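Long-range contacts in regulation of enolase protein 1 (Saccharomyces cerevisiae, PDB 3O12), which functions in the galactose metabolic pathway through the GAL83 protein and may control the level of the enolase ENO1: residues K56-R61 against W111-I116; G91-L96 against R146-R151; E117-H122 against W136-Y141. All coordinates share one frame; numbering follows the deposited sequence.

Contact 1. Residues K56-R61 against W111-I116. With EDO (1,2-ethanediol), chain G; EDO (1,2-ethanediol), chain H.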
loop_
_atom_site.group_PDB
_atom_site.type_symbol
_atom_site.label_atom_id
_atom_site.label_comp_id
_atom_site.label_asym_id
_atom_site.label_seq_id
_atom_site.Cartn_x
_atom_site.Cartn_y
_atom_site.Cartn_z
ATOM N N LYS A 56 -2.354 16.048 5.691
ATOM C CA LYS A 56 -1.034 16.277 5.110
ATOM C C LYS A 56 -0.127 15.058 5.228
ATOM O O LYS A 56 1.024 15.154 5.666
ATOM C CB LYS A 56 -0.380 17.517 5.730
ATOM C CG LYS A 56 -1.093 18.814 5.371
ATOM C CD LYS A 56 -0.258 20.041 5.715
ATOM C CE LYS A 56 -0.666 20.653 7.050
ATOM N NZ LYS A 56 -0.405 19.748 8.205
ATOM N N THR A 57 -0.662 13.905 4.837
ATOM C CA THR A 57 0.108 12.668 4.824
ATOM C C THR A 57 0.247 12.160 3.385
ATOM O O THR A 57 -0.730 12.122 2.636
ATOM C CB THR A 57 -0.522 11.597 5.746
ATOM O OG1 THR A 57 -1.919 11.471 5.463
ATOM C CG2 THR A 57 -0.362 11.996 7.217
ATOM N N ASP A 58 1.467 11.806 2.992
ATOM C CA ASP A 58 1.724 11.413 1.602
ATOM C C ASP A 58 3.047 10.651 1.483
ATOM O O ASP A 58 3.902 10.720 2.368
ATOM C CB ASP A 58 1.745 12.667 0.709
ATOM C CG ASP A 58 1.515 12.363 -0.774
ATOM O OD1 ASP A 58 1.194 11.209 -1.135
ATOM O OD2 ASP A 58 1.639 13.318 -1.576
ATOM N N PHE A 59 3.212 9.938 0.370
ATOM C CA PHE A 59 4.476 9.299 0.028
ATOM C C PHE A 59 4.784 9.656 -1.416
ATOM O O PHE A 59 4.017 9.309 -2.315
ATOM C CB PHE A 59 4.371 7.770 0.125
ATOM C CG PHE A 59 4.390 7.229 1.530
ATOM C CD1 PHE A 59 5.523 7.358 2.331
ATOM C CD2 PHE A 59 3.290 6.541 2.024
ATOM C CE1 PHE A 59 5.540 6.830 3.625
ATOM C CE2 PHE A 59 3.300 6.010 3.318
ATOM C CZ PHE A 59 4.419 6.160 4.110
ATOM N N TRP A 60 5.903 10.335 -1.638
ATOM C CA TRP A 60 6.314 10.721 -2.987
ATOM C C TRP A 60 7.777 11.113 -2.948
ATOM O O TRP A 60 8.218 11.712 -1.978
ATOM C CB TRP A 60 5.497 11.921 -3.497
ATOM C CG TRP A 60 5.773 12.218 -4.944
ATOM C CD1 TRP A 60 6.586 13.201 -5.459
ATOM C CD2 TRP A 60 5.247 11.502 -6.065
ATOM N NE1 TRP A 60 6.580 13.139 -6.839
ATOM C CE2 TRP A 60 5.769 12.102 -7.229
ATOM C CE3 TRP A 60 4.385 10.406 -6.197
ATOM C CZ2 TRP A 60 5.456 11.641 -8.511
ATOM C CZ3 TRP A 60 4.074 9.949 -7.473
ATOM C CH2 TRP A 60 4.612 10.571 -8.614
ATOM N N ARG A 61 8.528 10.792 -3.999
ATOM C CA ARG A 61 9.913 11.248 -4.085
ATOM C C ARG A 61 10.226 11.914 -5.419
ATOM O O ARG A 61 10.407 11.241 -6.436
ATOM C CB ARG A 61 10.911 10.108 -3.838
ATOM C CG ARG A 61 11.328 9.955 -2.393
ATOM C CD ARG A 61 12.471 8.952 -2.238
ATOM N NE ARG A 61 13.793 9.498 -2.545
ATOM C CZ ARG A 61 14.525 10.213 -1.693
ATOM N NH1 ARG A 61 15.723 10.655 -2.056
ATOM N NH2 ARG A 61 14.062 10.500 -0.484
ATOM N N TRP A 111 10.811 2.080 -2.143
ATOM C CA TRP A 111 9.527 1.572 -1.697
ATOM C C TRP A 111 8.545 1.506 -2.848
ATOM O O TRP A 111 8.795 2.032 -3.935
ATOM C CB TRP A 111 8.952 2.424 -0.552
ATOM C CG TRP A 111 8.917 3.935 -0.757
ATOM C CD1 TRP A 111 9.777 4.843 -0.226
ATOM C CD2 TRP A 111 7.941 4.699 -1.497
ATOM N NE1 TRP A 111 9.423 6.119 -0.588
ATOM C CE2 TRP A 111 8.296 6.062 -1.368
ATOM C CE3 TRP A 111 6.811 4.365 -2.253
ATOM C CZ2 TRP A 111 7.571 7.090 -1.978
ATOM C CZ3 TRP A 111 6.084 5.388 -2.852
ATOM C CH2 TRP A 111 6.467 6.733 -2.717
ATOM N N LEU A 112 7.436 0.827 -2.615
ATOM C CA LEU A 112 6.335 0.764 -3.557
ATOM C C LEU A 112 5.055 0.925 -2.778
ATOM O O LEU A 112 4.928 0.392 -1.677
ATOM C CB LEU A 112 6.325 -0.585 -4.279
ATOM C CG LEU A 112 5.079 -0.763 -5.159
ATOM C CD1 LEU A 112 5.419 -1.159 -6.599
ATOM C CD2 LEU A 112 4.088 -1.729 -4.508
ATOM N N LYS A 113 4.101 1.660 -3.326
ATOM C CA LYS A 113 2.754 1.698 -2.767
ATOM C C LYS A 113 1.774 1.360 -3.882
ATOM O O LYS A 113 2.022 1.641 -5.053
ATOM C CB LYS A 113 2.428 3.058 -2.140
ATOM C CG LYS A 113 2.362 4.226 -3.107
ATOM C CD LYS A 113 2.028 5.553 -2.396
ATOM C CE LYS A 113 1.986 6.682 -3.415
ATOM N NZ LYS A 113 1.495 7.997 -2.887
ATOM N N ALA A 114 0.657 0.734 -3.540
ATOM C CA ALA A 114 -0.350 0.386 -4.538
ATOM C C ALA A 114 -1.707 0.303 -3.882
ATOM O O ALA A 114 -1.815 -0.067 -2.719
ATOM C CB ALA A 114 -0.007 -0.949 -5.191
ATOM N N GLY A 115 -2.746 0.653 -4.618
ATOM C CA GLY A 115 -4.098 0.563 -4.092
ATOM C C GLY A 115 -5.015 1.513 -4.815
ATOM O O GLY A 115 -4.808 1.788 -5.997
ATOM N N ILE A 116 -6.027 2.003 -4.113
ATOM C CA ILE A 116 -6.976 2.942 -4.695
ATOM C C ILE A 116 -6.577 4.361 -4.332
ATOM O O ILE A 116 -6.095 4.628 -3.229
ATOM C CB ILE A 116 -8.402 2.644 -4.222
ATOM C CG1 ILE A 116 -8.911 1.364 -4.882
ATOM C CG2 ILE A 116 -9.337 3.816 -4.533
ATOM C CD1 ILE A 116 -9.078 1.474 -6.389
HETATM C C1 EDO G . 0.394 8.970 -6.107
HETATM O O1 EDO G . -0.625 8.201 -5.460
HETATM C C2 EDO G . 1.204 9.715 -5.056
HETATM O O2 EDO G . 0.344 10.371 -4.113
HETATM C C1 EDO H . 1.744 13.246 -6.534
HETATM O O1 EDO H . 0.576 14.053 -6.711
HETATM C C2 EDO H . 2.311 13.477 -5.138
HETATM O O2 EDO H . 1.383 12.981 -4.167
#
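Phe59 and Trp111 meet as an edge-to-face pair: the edge of the phenyl ring is directed at the face of the indole six-membered ring, with centroids 5.8 Å apart and planes inclined at 55°. Closer still is the root of the phenylalanine, where Phe59 CB stands 3.7 Å from Trp111 CH2 and makes an off-centre CH-pi contact with the same ring. Trp111 can reach this far because its CG sits between the backbone N and the carbonyl carbon (chi1 50°), which points the benzo end at the backbone of 59-61; Trp111 CZ2 comes within 3.7 Å of Trp60 N. Alongside the indole, Lys113 sends its chain, extended beyond CG, in the same direction, CD passing 4.1 Å from Phe59 CB. Its ammonium lies 2.9 Å from Phe59 O, but NZ is also too near a 1,2-ethanediol, so this bond and the long NZ link to Asp58 OD1 are doubtful in detail; Gln99 accepts from Lys113 NZ and gives Asp58 OD1 a weak bond. Asp58 takes two 1,2-ethanediols, probably from the crystallisation liquor, one on each carboxylate oxygen, the shorter bond being 2.6 Å from Asp58 OD2 to the diol O2; they may mark a pocket. Trp60 points the other way, one face under that second diol, its NE1 bonded to Thr63 O. Met103 and Arg105 of strand 102-105 touch both Phe59 and Trp111. Strands 59-61 and 111-114 run 8.9 Å apart at 133° within a curled antiparallel sheet, consistent with the concave sheet of a concanavalin A-like beta-sandwich.

Contact 2. Residues G91-L96 against R146-R151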
loop_
_atom_site.group_PDB
_atom_site.type_symbol
_atom_site.label_atom_id
_atom_site.label_comp_id
_atom_site.label_asym_id
_atom_site.label_seq_id
_atom_site.Cartn_x
_atom_site.Cartn_y
_atom_site.Cartn_z
ATOM N N GLY A 91 -11.930 0.956 2.439
ATOM C CA GLY A 91 -11.791 2.373 2.710
ATOM C C GLY A 91 -13.027 3.156 2.335
ATOM O O GLY A 91 -13.830 2.722 1.505
ATOM N N SER A 92 -13.175 4.319 2.959
ATOM C CA SER A 92 -14.286 5.217 2.681
ATOM C C SER A 92 -13.799 6.467 1.949
ATOM O O SER A 92 -13.752 7.552 2.528
ATOM C CB SER A 92 -14.958 5.612 3.994
ATOM O OG SER A 92 -15.350 4.468 4.734
ATOM N N TYR A 93 -13.443 6.319 0.676
ATOM C CA TYR A 93 -12.827 7.413 -0.075
ATOM C C TYR A 93 -13.845 8.494 -0.411
ATOM O O TYR A 93 -14.986 8.187 -0.751
ATOM C CB TYR A 93 -12.166 6.887 -1.350
ATOM C CG TYR A 93 -11.373 5.631 -1.094
ATOM C CD1 TYR A 93 -10.039 5.695 -0.706
ATOM C CD2 TYR A 93 -11.972 4.380 -1.199
ATOM C CE1 TYR A 93 -9.323 4.544 -0.449
ATOM C CE2 TYR A 93 -11.262 3.227 -0.950
ATOM C CZ TYR A 93 -9.941 3.315 -0.577
ATOM O OH TYR A 93 -9.241 2.166 -0.317
ATOM N N GLU A 94 -13.422 9.753 -0.321
ATOM C CA GLU A 94 -14.335 10.877 -0.520
ATOM C C GLU A 94 -13.686 12.144 -1.087
ATOM O O GLU A 94 -14.395 13.071 -1.478
ATOM C CB GLU A 94 -15.050 11.214 0.791
ATOM C CG GLU A 94 -16.012 10.143 1.273
ATOM C CD GLU A 94 -16.396 10.316 2.729
ATOM O OE1 GLU A 94 -15.991 11.330 3.337
ATOM O OE2 GLU A 94 -17.099 9.434 3.268
ATOM N N SER A 95 -12.357 12.192 -1.139
ATOM C CA SER A 95 -11.673 13.415 -1.565
ATOM C C SER A 95 -10.459 13.182 -2.460
ATOM O O SER A 95 -9.810 12.134 -2.396
ATOM C CB SER A 95 -11.247 14.239 -0.344
ATOM O OG SER A 95 -12.339 14.471 0.529
ATOM N N LEU A 96 -10.151 14.185 -3.278
ATOM C CA LEU A 96 -8.976 14.165 -4.137
ATOM C C LEU A 96 -7.712 13.745 -3.375
ATOM O O LEU A 96 -7.383 14.308 -2.330
ATOM C CB LEU A 96 -8.767 15.539 -4.785
ATOM C CG LEU A 96 -7.584 15.684 -5.747
ATOM C CD1 LEU A 96 -7.768 14.802 -6.978
ATOM C CD2 LEU A 96 -7.388 17.140 -6.151
ATOM N N ARG A 146 -14.394 0.349 -2.631
ATOM C CA ARG A 146 -14.534 0.299 -1.176
ATOM C C ARG A 146 -14.256 -1.076 -0.565
ATOM O O ARG A 146 -14.309 -1.239 0.655
ATOM C CB ARG A 146 -15.906 0.826 -0.744
ATOM C CG ARG A 146 -16.069 2.321 -0.990
ATOM C CD ARG A 146 -17.518 2.764 -0.854
ATOM N NE ARG A 146 -18.001 2.674 0.521
ATOM C CZ ARG A 146 -17.893 3.652 1.415
ATOM N NH1 ARG A 146 -18.365 3.483 2.643
ATOM N NH2 ARG A 146 -17.314 4.800 1.082
ATOM N N ASP A 147 -13.948 -2.058 -1.408
ATOM C CA ASP A 147 -13.656 -3.401 -0.910
ATOM C C ASP A 147 -12.858 -4.174 -1.947
ATOM O O ASP A 147 -13.406 -4.638 -2.949
ATOM C CB ASP A 147 -14.959 -4.129 -0.592
ATOM C CG ASP A 147 -14.751 -5.423 0.173
ATOM O OD1 ASP A 147 -13.599 -5.775 0.496
ATOM O OD2 ASP A 147 -15.767 -6.098 0.469
ATOM N N PHE A 148 -11.552 -4.288 -1.727
ATOM C CA PHE A 148 -10.711 -5.019 -2.660
ATOM C C PHE A 148 -9.569 -5.685 -1.909
ATOM O O PHE A 148 -9.318 -5.373 -0.739
ATOM C CB PHE A 148 -10.156 -4.095 -3.763
ATOM C CG PHE A 148 -9.216 -3.027 -3.256
ATOM C CD1 PHE A 148 -7.837 -3.243 -3.231
ATOM C CD2 PHE A 148 -9.700 -1.809 -2.797
ATOM C CE1 PHE A 148 -6.960 -2.262 -2.763
ATOM C CE2 PHE A 148 -8.820 -0.827 -2.315
ATOM C CZ PHE A 148 -7.453 -1.059 -2.301
ATOM N N TRP A 149 -8.898 -6.613 -2.583
ATOM C CA TRP A 149 -7.714 -7.272 -2.047
ATOM C C TRP A 149 -6.506 -6.943 -2.907
ATOM O O TRP A 149 -6.616 -6.732 -4.127
ATOM C CB TRP A 149 -7.872 -8.799 -2.033
ATOM C CG TRP A 149 -8.854 -9.354 -1.025
ATOM C CD1 TRP A 149 -8.553 -9.906 0.185
ATOM C CD2 TRP A 149 -10.277 -9.434 -1.164
ATOM N NE1 TRP A 149 -9.705 -10.319 0.814
ATOM C CE2 TRP A 149 -10.778 -10.037 0.009
ATOM C CE3 TRP A 149 -11.176 -9.044 -2.161
ATOM C CZ2 TRP A 149 -12.146 -10.269 0.207
ATOM C CZ3 TRP A 149 -12.539 -9.271 -1.962
ATOM C CH2 TRP A 149 -13.006 -9.877 -0.784
ATOM N N LEU A 150 -5.344 -6.914 -2.271
ATOM C CA LEU A 150 -4.065 -6.812 -2.966
ATOM C C LEU A 150 -3.185 -7.976 -2.604
ATOM O O LEU A 150 -3.202 -8.446 -1.466
ATOM C CB LEU A 150 -3.327 -5.527 -2.589
ATOM C CG LEU A 150 -3.992 -4.257 -3.099
ATOM C CD1 LEU A 150 -3.473 -3.033 -2.355
ATOM C CD2 LEU A 150 -3.809 -4.102 -4.625
ATOM N N ARG A 151 -2.387 -8.428 -3.558
ATOM C CA ARG A 151 -1.390 -9.454 -3.328
ATOM C C ARG A 151 -0.101 -8.969 -3.950
ATOM O O ARG A 151 -0.059 -8.576 -5.119
ATOM C CB ARG A 151 -1.813 -10.792 -3.942
ATOM C CG ARG A 151 -0.765 -11.888 -3.821
ATOM C CD ARG A 151 -1.216 -13.152 -4.528
ATOM N NE ARG A 151 -2.316 -13.791 -3.819
ATOM C CZ ARG A 151 -3.004 -14.832 -4.280
ATOM N NH1 ARG A 151 -2.715 -15.347 -5.467
ATOM N NH2 ARG A 151 -3.975 -15.358 -3.549
HETATM O O HOH W 1 -15.651 0.198 2.936
#
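Gly91, the last residue of strand 83-91, presents its carbonyl to the side chain of Arg146: Gly91 O lies 3.4 Å from Arg146 CG and sits over one face of the guanidinium, displaced toward its rim. A water placed 3.0 Å from Arg146 O also lies near Gly91 O, where its bond is weak. At Ser92 the arginine continues along the chain, Arg146 NH2 coming 3.4 Å from Ser92 CA, while Ser92 OG remains 3.8 Å from Arg146 NH1. A bend at chi3 (68°) turns the guanidinium toward Ser92. The backbone of Ser92 pairs with Lys199. Tyr93 then folds its ring back over Gly91, with Tyr93 CZ 3.9 Å from the CA of Gly91, and its backbone N is buried with no partner. The phenol oxygen arrives at the edge of the Phe148 ring, near its plane, with Tyr93 OH 3.6 Å from Phe148 CE2, and the two side chains cross at about a right angle. This lies in a beta-sandwich: strands 83-91 and 148-155 are antiparallel neighbours in one sheet, Phe148 pairing its backbone with Val89, and both aromatics reach inward to Ile116 of the opposing sheet. Phe148 does so with CG between its backbone N and carbonyl carbon (chi1 65°). Beyond Tyr93 the loop runs on toward strand 99-100. Glu94 keeps its carboxylate in the neighbourhood of Arg146, Glu94 OE2 being 5.1 Å from Arg146 NH2 and not in contact, so any attraction is probably modest. Its backbone N is held by Asp98, which also takes a weak bond from Ser95 N.

Contact 3. Residues E117-H122 against W136-Y141. With EDO (1,2-ethanediol), chain G.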
loop_
_atom_site.group_PDB
_atom_site.type_symbol
_atom_site.label_atom_id
_atom_site.label_comp_id
_atom_site.label_asym_id
_atom_site.label_seq_id
_atom_site.Cartn_x
_atom_site.Cartn_y
_atom_site.Cartn_z
ATOM N N GLU A 117 -6.753 5.267 -5.284
ATOM C CA GLU A 117 -6.447 6.667 -5.069
ATOM C C GLU A 117 -7.481 7.466 -5.828
ATOM O O GLU A 117 -7.907 7.060 -6.910
ATOM C CB GLU A 117 -5.062 6.997 -5.615
ATOM C CG GLU A 117 -4.673 8.454 -5.473
ATOM C CD GLU A 117 -3.394 8.779 -6.208
ATOM O OE1 GLU A 117 -3.096 8.088 -7.206
ATOM O OE2 GLU A 117 -2.694 9.727 -5.792
ATOM N N ILE A 118 -7.898 8.591 -5.268
ATOM C CA ILE A 118 -8.784 9.488 -6.012
ATOM C C ILE A 118 -7.955 10.515 -6.780
ATOM O O ILE A 118 -7.350 11.405 -6.186
ATOM C CB ILE A 118 -9.779 10.204 -5.089
ATOM C CG1 ILE A 118 -10.505 9.199 -4.194
ATOM C CG2 ILE A 118 -10.776 11.009 -5.907
ATOM C CD1 ILE A 118 -11.062 8.005 -4.933
ATOM N N SER A 119 -7.911 10.373 -8.102
ATOM C CA SER A 119 -7.174 11.305 -8.946
ATOM C C SER A 119 -7.878 11.453 -10.285
ATOM O O SER A 119 -8.576 10.541 -10.733
ATOM C CB SER A 119 -5.730 10.840 -9.152
ATOM O OG SER A 119 -5.673 9.666 -9.945
ATOM N N ASP A 120 -7.687 12.602 -10.923
ATOM C CA ASP A 120 -8.445 12.941 -12.121
ATOM C C ASP A 120 -9.936 12.877 -11.800
ATOM O O ASP A 120 -10.423 13.621 -10.950
ATOM C CB ASP A 120 -8.087 12.011 -13.284
ATOM C CG ASP A 120 -7.682 12.771 -14.535
ATOM O OD1 ASP A 120 -6.783 12.294 -15.260
ATOM O OD2 ASP A 120 -8.258 13.850 -14.791
ATOM N N GLY A 121 -10.656 11.971 -12.450
ATOM C CA GLY A 121 -12.098 11.917 -12.292
ATOM C C GLY A 121 -12.669 10.840 -11.384
ATOM O O GLY A 121 -13.806 10.963 -10.926
ATOM N N HIS A 122 -11.901 9.790 -11.106
ATOM C CA HIS A 122 -12.486 8.606 -10.483
ATOM C C HIS A 122 -11.635 7.957 -9.395
ATOM O O HIS A 122 -10.536 8.421 -9.071
ATOM C CB HIS A 122 -12.763 7.548 -11.553
ATOM C CG HIS A 122 -13.217 8.112 -12.863
ATOM N ND1 HIS A 122 -14.522 8.026 -13.297
ATOM C CD2 HIS A 122 -12.538 8.766 -13.835
ATOM C CE1 HIS A 122 -14.628 8.605 -14.481
ATOM N NE2 HIS A 122 -13.438 9.061 -14.829
ATOM N N TRP A 136 4.898 6.514 -11.197
ATOM C CA TRP A 136 3.483 6.388 -10.889
ATOM C C TRP A 136 2.703 5.930 -12.109
ATOM O O TRP A 136 2.825 6.510 -13.184
ATOM C CB TRP A 136 3.009 7.775 -10.448
ATOM C CG TRP A 136 1.563 7.963 -10.107
ATOM C CD1 TRP A 136 0.683 7.031 -9.622
ATOM C CD2 TRP A 136 0.852 9.201 -10.160
ATOM N NE1 TRP A 136 -0.544 7.618 -9.394
ATOM C CE2 TRP A 136 -0.466 8.948 -9.721
ATOM C CE3 TRP A 136 1.204 10.503 -10.536
ATOM C CZ2 TRP A 136 -1.432 9.949 -9.658
ATOM C CZ3 TRP A 136 0.242 11.494 -10.476
ATOM C CH2 TRP A 136 -1.060 11.210 -10.036
ATOM N N SER A 137 1.901 4.885 -11.948
ATOM C CA SER A 137 0.997 4.430 -12.994
ATOM C C SER A 137 -0.409 4.360 -12.438
ATOM O O SER A 137 -0.599 4.020 -11.267
ATOM C CB SER A 137 1.416 3.061 -13.523
ATOM O OG SER A 137 0.649 2.717 -14.668
ATOM N N THR A 138 -1.396 4.673 -13.263
ATOM C CA THR A 138 -2.758 4.720 -12.784
ATOM C C THR A 138 -3.736 4.439 -13.890
ATOM O O THR A 138 -3.444 4.666 -15.068
ATOM C CB THR A 138 -3.050 6.094 -12.146
ATOM O OG1 THR A 138 -4.293 6.036 -11.430
ATOM C CG2 THR A 138 -3.092 7.191 -13.219
ATOM N N ALA A 139 -4.897 3.941 -13.491
ATOM C CA ALA A 139 -5.988 3.695 -14.412
ATOM C C ALA A 139 -7.292 3.646 -13.630
ATOM O O ALA A 139 -7.301 3.345 -12.445
ATOM C CB ALA A 139 -5.762 2.384 -15.146
ATOM N N VAL A 140 -8.406 3.945 -14.285
ATOM C CA VAL A 140 -9.695 3.844 -13.605
ATOM C C VAL A 140 -9.914 2.410 -13.137
ATOM O O VAL A 140 -9.686 1.472 -13.899
ATOM C CB VAL A 140 -10.847 4.260 -14.540
ATOM C CG1 VAL A 140 -12.187 4.143 -13.825
ATOM C CG2 VAL A 140 -10.624 5.674 -15.039
ATOM N N TYR A 141 -10.333 2.233 -11.882
ATOM C CA TYR A 141 -10.565 0.896 -11.343
ATOM C C TYR A 141 -11.961 0.392 -11.691
ATOM O O TYR A 141 -12.951 1.090 -11.475
ATOM C CB TYR A 141 -10.372 0.884 -9.825
ATOM C CG TYR A 141 -10.515 -0.483 -9.187
ATOM C CD1 TYR A 141 -9.756 -1.564 -9.624
ATOM C CD2 TYR A 141 -11.398 -0.689 -8.132
ATOM C CE1 TYR A 141 -9.882 -2.820 -9.031
ATOM C CE2 TYR A 141 -11.527 -1.934 -7.530
ATOM C CZ TYR A 141 -10.762 -2.993 -7.981
ATOM O OH TYR A 141 -10.892 -4.233 -7.397
HETATM C C1 EDO G . 0.394 8.970 -6.107
HETATM O O1 EDO G . -0.625 8.201 -5.460
HETATM C C2 EDO G . 1.204 9.715 -5.056
HETATM O O2 EDO G . 0.344 10.371 -4.113
#
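Glu117 and Trp136 meet at about a right angle, the carboxylate plane turned 56° from the indole. The link between them is weak: Trp136 NE1 lies 3.4 Å from Glu117 OE1, and the N-H points poorly at the oxygen, at 127°. Trp136 NE1 has its stronger partner in Ser126 OG, which also makes a weak bond with Glu117 OE1 and so links the two. The other carboxylate oxygen, Glu117 OE2, accepts a short bond of 2.6 Å from O1 of a 1,2-ethanediol, whose C1 rests 3.6 Å above one face of the Trp136 ring, off toward its rim. The diol also reaches Asp58, so acid, indole and aspartate all touch one small bound molecule, probably from the crystallisation liquor. Glu117 gets there by an extended chain, CG opposite the backbone N. Further along, contact is looser: Ser119 OG and Thr138 OG1 face each other at 4.2 Å, and Val140 lays CG2 3.8 Å from CD2 of His122 in an apolar touch, the two side chains crossing obliquely. A type II' turn from Ser119 to His122, closed by weak backbone bonds, brings the histidine back toward Val140. Strand 122-131 starts there and runs between strands 110-119 and 134-140, paired antiparallel with each; Met124 on it touches Ser119, Thr138 and Val140. The segments are thus next-but-one strands whose side chains meet above the middle one, and the 82° between their axes is consistent with strong curling and twist of the sheet.

In the fold
The three contacts lie about 12 to 14 Å apart, centre to centre, in one two-sheet beta-sandwich. Contacts 1 and 3 both use strand 110-119 of the curled sheet and share a bound diol, and Trp60 touches Trp136 between them. Contact 2 belongs to the facing sheet through strands 83-91 and 148-155, and Ile116 of contact 1 packs on its Tyr93 and Phe148, bridging the sheets; Ile118 of contact 3 meets Tyr93 as well. Along the chain the segments of contacts 1 and 2 alternate, contact 3 follows contact 1, and contact 3 is nested in the loop closed by contact 2, so distant sequence regions are interleaved in one sandwich.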